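Uncharacterized protein (PDB 4JZA) is a phosphoinositide phosphatase that probably hydrolyses phosphatidylinositol 3-phosphate, with a likely part in lipid metabolism at the pathogen-host interface. Local coordinates at residues I6-H11 with I31-Y36; L145-P150 with S602-E607. One frame throughout, in Å; residues are numbered along the deposited sequence.

Contact 1: residues I6-H11 with I31-Y36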
# COMPACT_ATOMS: atom_id res chain seq x y z
N ILE A 6 -11.31 2.81 20.82
CA ILE A 6 -11.75 1.48 21.11
C ILE A 6 -10.94 0.92 22.26
O ILE A 6 -9.69 0.99 22.28
CB ILE A 6 -11.53 0.60 19.89
CG1 ILE A 6 -12.41 1.13 18.73
CG2 ILE A 6 -11.81 -0.83 20.22
CD1 ILE A 6 -12.51 0.23 17.51
N VAL A 7 -11.64 0.39 23.24
CA VAL A 7 -11.02 -0.25 24.36
C VAL A 7 -11.38 -1.71 24.26
O VAL A 7 -12.55 -2.06 24.20
CB VAL A 7 -11.54 0.31 25.68
CG1 VAL A 7 -10.98 -0.47 26.84
CG2 VAL A 7 -11.19 1.80 25.79
N ARG A 8 -10.35 -2.54 24.17
CA ARG A 8 -10.49 -3.96 24.01
C ARG A 8 -10.35 -4.51 25.38
O ARG A 8 -9.39 -4.21 26.10
CB ARG A 8 -9.41 -4.51 23.11
CG ARG A 8 -9.50 -3.96 21.69
CD ARG A 8 -8.36 -4.42 20.83
NE ARG A 8 -8.37 -5.86 20.72
CZ ARG A 8 -7.43 -6.65 21.23
NH1 ARG A 8 -6.35 -6.19 21.89
NH2 ARG A 8 -7.53 -7.95 21.07
N VAL A 9 -11.26 -5.42 25.67
CA VAL A 9 -11.52 -5.88 27.00
C VAL A 9 -11.70 -7.39 26.95
O VAL A 9 -12.42 -7.87 26.14
CB VAL A 9 -12.77 -5.11 27.41
CG1 VAL A 9 -13.78 -5.99 28.10
CG2 VAL A 9 -12.38 -3.91 28.25
N PRO A 10 -11.02 -8.15 27.79
CA PRO A 10 -11.17 -9.58 27.68
C PRO A 10 -12.59 -10.03 27.82
O PRO A 10 -13.34 -9.48 28.63
CB PRO A 10 -10.35 -10.15 28.84
CG PRO A 10 -9.99 -9.01 29.68
CD PRO A 10 -9.99 -7.82 28.78
N HIS A 11 -12.93 -11.06 27.06
CA HIS A 11 -14.25 -11.61 27.05
C HIS A 11 -14.62 -12.10 28.43
O HIS A 11 -13.83 -12.80 29.07
CB HIS A 11 -14.35 -12.75 26.07
CG HIS A 11 -15.61 -13.53 26.21
ND1 HIS A 11 -16.82 -13.10 25.68
CD2 HIS A 11 -15.86 -14.70 26.84
CE1 HIS A 11 -17.75 -13.99 25.97
NE2 HIS A 11 -17.20 -14.97 26.66
N ILE A 31 -15.54 3.20 22.81
CA ILE A 31 -16.38 2.05 22.51
C ILE A 31 -15.67 0.83 23.08
O ILE A 31 -14.46 0.71 23.00
CB ILE A 31 -16.47 1.82 21.02
CG1 ILE A 31 -16.78 3.11 20.29
CG2 ILE A 31 -17.52 0.77 20.70
CD1 ILE A 31 -18.13 3.69 20.63
N LEU A 32 -16.44 -0.10 23.64
CA LEU A 32 -15.91 -1.34 24.13
C LEU A 32 -15.94 -2.37 23.05
O LEU A 32 -16.87 -2.41 22.26
CB LEU A 32 -16.74 -1.90 25.27
CG LEU A 32 -16.43 -1.27 26.61
CD1 LEU A 32 -17.49 -1.66 27.63
CD2 LEU A 32 -15.04 -1.70 27.06
N GLU A 33 -14.92 -3.20 23.06
CA GLU A 33 -14.77 -4.32 22.13
C GLU A 33 -14.20 -5.49 22.88
O GLU A 33 -13.27 -5.35 23.64
CB GLU A 33 -13.81 -3.92 21.04
CG GLU A 33 -13.68 -4.93 19.94
CD GLU A 33 -13.05 -4.29 18.74
OE1 GLU A 33 -11.95 -4.72 18.35
OE2 GLU A 33 -13.65 -3.32 18.24
N THR A 34 -14.76 -6.65 22.64
CA THR A 34 -14.36 -7.84 23.35
C THR A 34 -13.31 -8.64 22.59
O THR A 34 -13.40 -8.78 21.34
CB THR A 34 -15.57 -8.71 23.53
OG1 THR A 34 -16.31 -8.16 24.60
CG2 THR A 34 -15.19 -10.06 23.95
N TYR A 35 -12.31 -9.17 23.31
CA TYR A 35 -11.38 -10.15 22.71
C TYR A 35 -11.29 -11.43 23.53
O TYR A 35 -11.68 -11.45 24.69
CB TYR A 35 -9.98 -9.55 22.51
CG TYR A 35 -9.18 -9.23 23.77
CD1 TYR A 35 -9.41 -8.07 24.51
CD2 TYR A 35 -8.16 -10.05 24.19
CE1 TYR A 35 -8.65 -7.77 25.63
CE2 TYR A 35 -7.38 -9.75 25.30
CZ TYR A 35 -7.63 -8.61 26.01
OH TYR A 35 -6.85 -8.35 27.13
N TYR A 36 -10.78 -12.49 22.91
CA TYR A 36 -10.64 -13.81 23.52
C TYR A 36 -9.17 -14.22 23.64
O TYR A 36 -8.29 -13.49 23.21
CB TYR A 36 -11.40 -14.82 22.67
CG TYR A 36 -12.85 -14.45 22.50
CD1 TYR A 36 -13.24 -13.48 21.56
CD2 TYR A 36 -13.83 -15.06 23.27
CE1 TYR A 36 -14.58 -13.13 21.42
CE2 TYR A 36 -15.16 -14.73 23.13
CZ TYR A 36 -15.53 -13.77 22.21
OH TYR A 36 -16.87 -13.47 22.10
O HOH W 1 -10.72 -7.13 19.18

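Contact 2: residues L145-P150 with S602-E607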
# COMPACT_ATOMS: atom_id res chain seq x y z
N LEU A 145 -6.58 3.09 20.15
CA LEU A 145 -6.68 1.72 20.58
C LEU A 145 -6.14 1.56 21.95
O LEU A 145 -5.01 1.98 22.21
CB LEU A 145 -5.85 0.87 19.65
CG LEU A 145 -6.31 -0.57 19.58
CD1 LEU A 145 -7.65 -0.66 18.86
CD2 LEU A 145 -5.26 -1.30 18.78
N VAL A 146 -6.96 1.01 22.84
CA VAL A 146 -6.57 0.74 24.22
C VAL A 146 -6.87 -0.71 24.45
O VAL A 146 -7.92 -1.17 24.07
CB VAL A 146 -7.40 1.57 25.21
CG1 VAL A 146 -7.01 1.22 26.63
CG2 VAL A 146 -7.25 3.06 24.98
N THR A 147 -5.94 -1.43 25.04
CA THR A 147 -6.19 -2.83 25.37
C THR A 147 -6.02 -3.05 26.89
O THR A 147 -4.96 -2.85 27.48
CB THR A 147 -5.28 -3.80 24.57
OG1 THR A 147 -5.49 -3.64 23.13
CG2 THR A 147 -5.57 -5.24 24.99
N LEU A 148 -7.09 -3.53 27.50
CA LEU A 148 -7.12 -3.75 28.94
C LEU A 148 -6.90 -5.21 29.28
O LEU A 148 -7.59 -6.09 28.80
CB LEU A 148 -8.46 -3.29 29.50
CG LEU A 148 -8.68 -3.44 31.01
CD1 LEU A 148 -9.68 -2.40 31.47
CD2 LEU A 148 -9.17 -4.83 31.34
N LEU A 149 -5.92 -5.44 30.14
CA LEU A 149 -5.57 -6.76 30.62
C LEU A 149 -5.59 -6.78 32.13
O LEU A 149 -5.02 -5.89 32.77
CB LEU A 149 -4.17 -7.12 30.12
CG LEU A 149 -3.83 -8.59 29.94
CD1 LEU A 149 -4.95 -9.30 29.21
CD2 LEU A 149 -2.54 -8.71 29.17
N PRO A 150 -6.28 -7.85 32.73
CA PRO A 150 -6.19 -7.85 34.20
C PRO A 150 -4.88 -8.45 34.69
O PRO A 150 -4.51 -9.54 34.30
CB PRO A 150 -7.35 -8.74 34.61
CG PRO A 150 -7.30 -9.82 33.62
CD PRO A 150 -7.16 -9.06 32.34
N SER A 602 -2.32 -10.55 24.05
CA SER A 602 -3.43 -9.63 24.15
C SER A 602 -3.81 -9.20 22.74
O SER A 602 -5.00 -8.86 22.45
CB SER A 602 -3.06 -8.41 24.98
OG SER A 602 -2.04 -7.65 24.37
N ARG A 603 -2.78 -9.20 21.89
CA ARG A 603 -2.91 -8.90 20.47
C ARG A 603 -3.13 -7.43 20.27
O ARG A 603 -3.58 -7.01 19.22
CB ARG A 603 -4.06 -9.66 19.80
CG ARG A 603 -3.90 -11.17 19.82
CD ARG A 603 -4.72 -11.83 18.72
NE ARG A 603 -3.77 -12.67 18.04
CZ ARG A 603 -3.48 -12.64 16.75
NH1 ARG A 603 -4.14 -11.86 15.90
NH2 ARG A 603 -2.53 -13.43 16.32
N HIS A 604 -2.86 -6.63 21.28
CA HIS A 604 -2.97 -5.22 21.10
C HIS A 604 -2.14 -4.72 19.89
O HIS A 604 -2.65 -4.02 19.04
CB HIS A 604 -2.52 -4.53 22.34
CG HIS A 604 -2.39 -3.06 22.19
ND1 HIS A 604 -3.47 -2.21 22.30
CD2 HIS A 604 -1.31 -2.27 21.97
CE1 HIS A 604 -3.08 -0.97 22.07
NE2 HIS A 604 -1.77 -0.98 21.87
N GLN A 605 -0.86 -5.06 19.81
CA GLN A 605 -0.05 -4.61 18.69
C GLN A 605 -0.53 -5.19 17.37
O GLN A 605 -0.36 -4.58 16.32
CB GLN A 605 1.41 -5.05 18.87
CG GLN A 605 2.13 -4.37 20.03
CD GLN A 605 2.18 -2.86 19.89
OE1 GLN A 605 2.02 -2.33 18.81
NE2 GLN A 605 2.40 -2.17 20.98
N HIS A 606 -1.09 -6.38 17.40
CA HIS A 606 -1.52 -7.02 16.18
C HIS A 606 -2.63 -6.18 15.57
O HIS A 606 -2.69 -5.97 14.33
CB HIS A 606 -2.05 -8.44 16.41
CG HIS A 606 -1.04 -9.42 16.93
ND1 HIS A 606 -0.26 -9.20 18.04
CD2 HIS A 606 -0.77 -10.69 16.54
CE1 HIS A 606 0.47 -10.27 18.29
NE2 HIS A 606 0.16 -11.19 17.41
N GLU A 607 -3.52 -5.72 16.44
CA GLU A 607 -4.66 -4.90 16.06
C GLU A 607 -4.24 -3.56 15.52
O GLU A 607 -4.80 -3.04 14.52
CB GLU A 607 -5.59 -4.71 17.24
CG GLU A 607 -6.22 -6.03 17.64
CD GLU A 607 -7.28 -6.47 16.64
OE1 GLU A 607 -7.50 -7.74 16.49
OE2 GLU A 607 -7.92 -5.55 16.03

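Contact 1: residues I6-H11 with I31-Y36
Y35 meets R8 and P10 where edge strand 31-35 runs parallel beside strand 6-10, the two being joined through helix 17-26 as a beta-alpha-beta unit. Five backbone hydrogen bonds, from V7 N to I31 O (2.8 Å) through to H11 N to Y35 O, fix the register. With chi1 at 68°, Y35 CG sits between its backbone N and carbonyl carbon, which swings the ring across strand 6-10. P10 CA makes a CH-pi contact with one face; over the other lies the R8 guanidinium, an off-centre cation-pi pair with CZ 4.4 Å from the ring centroid. Both polar ends reach further: Y35 OH bonds L148 O, and R8 NH1 and NH2 bond T147 OG1 and S602 O.

E33 extends along the same sheet face but stops short of a salt bridge, its OE1 lying 4.4 Å from R8 NE. A water spans them, accepting from R8 NE and donating to E33 OE1 at 2.8 Å, while E33 OE2 rests on I6 CG2. Beyond the strands, H11 and Y36 form an offset stack with planes at 24°, and H11 CB lies over the Y36 face, 4.0 Å from the ring centroid.

Contact 2: residues L145-P150 with S602-E607
T147 and H604 mark the nearest approach of the two backbones, with CA atoms 5.9 Å apart, where strand 145-150 passes the start of helix 604-607. R603, with a positive phi of 73°, ends one helix and N-caps the next, and H604 follows directly as the residue nearest the strand.

The polar centre is the hydrogen bond between T147 OG1 and H604 ND1, 2.6 Å long, with the hydroxyl at the edge of the imidazole and in its plane. H604 holds CG anti to its own backbone N (chi1 171°), which carries the ring obliquely past T147 toward L145. There CE1 comes within 3.5 Å of L145 O, again near the ring plane. NE2 bonds D164 OD1 on the adjacent strand 159-166, and with both nitrogens engaged the rotation of the ring is fixed. T147 OG1 is shared too, since R8 NH1 also bonds it.

Apolar contacts flank this pair. L145 CD2 packs on E607 CB at 3.8 Å, the two side chains crossing at about a right angle, while the E607 carboxylate turns off to a salt bridge with R43. On the other flank, S602 CB meets T147 CG2 at 4.0 Å and L149 CD2 at 4.2 Å. S602 OG bonds L599 O and Q162 NE2, and the bond it takes from H604 N is weak.

Alternation does the sorting: L145, T147 and L149 point toward segment 602-607, V146 and L148 away, as in an alpha/beta fold, where one face of a mixed sheet receives the start of a helix.

In the fold
Contacts 1 and 2 share one mixed sheet, strands 5-10 and 144-150 being neighbours in it, and their centres lie about 8 Å apart. Contact 1 is the outer one, at the edge strand and partly buried, linking elements close in sequence mainly through the backbone hydrogen bonds of a parallel strand pair, with rings, a guanidinium and a water on top. Contact 2 is buried, brings together segments 452 residues apart, has no backbone-to-backbone hydrogen bond and relies mainly on side chains, chiefly a single threonine-histidine bond among apolar groups. The backbone bonds R8 O to L148 N and I6 O to V146 N stitch the two together. R8 belongs to both settings, crossing from the edge pair to reach S602 O.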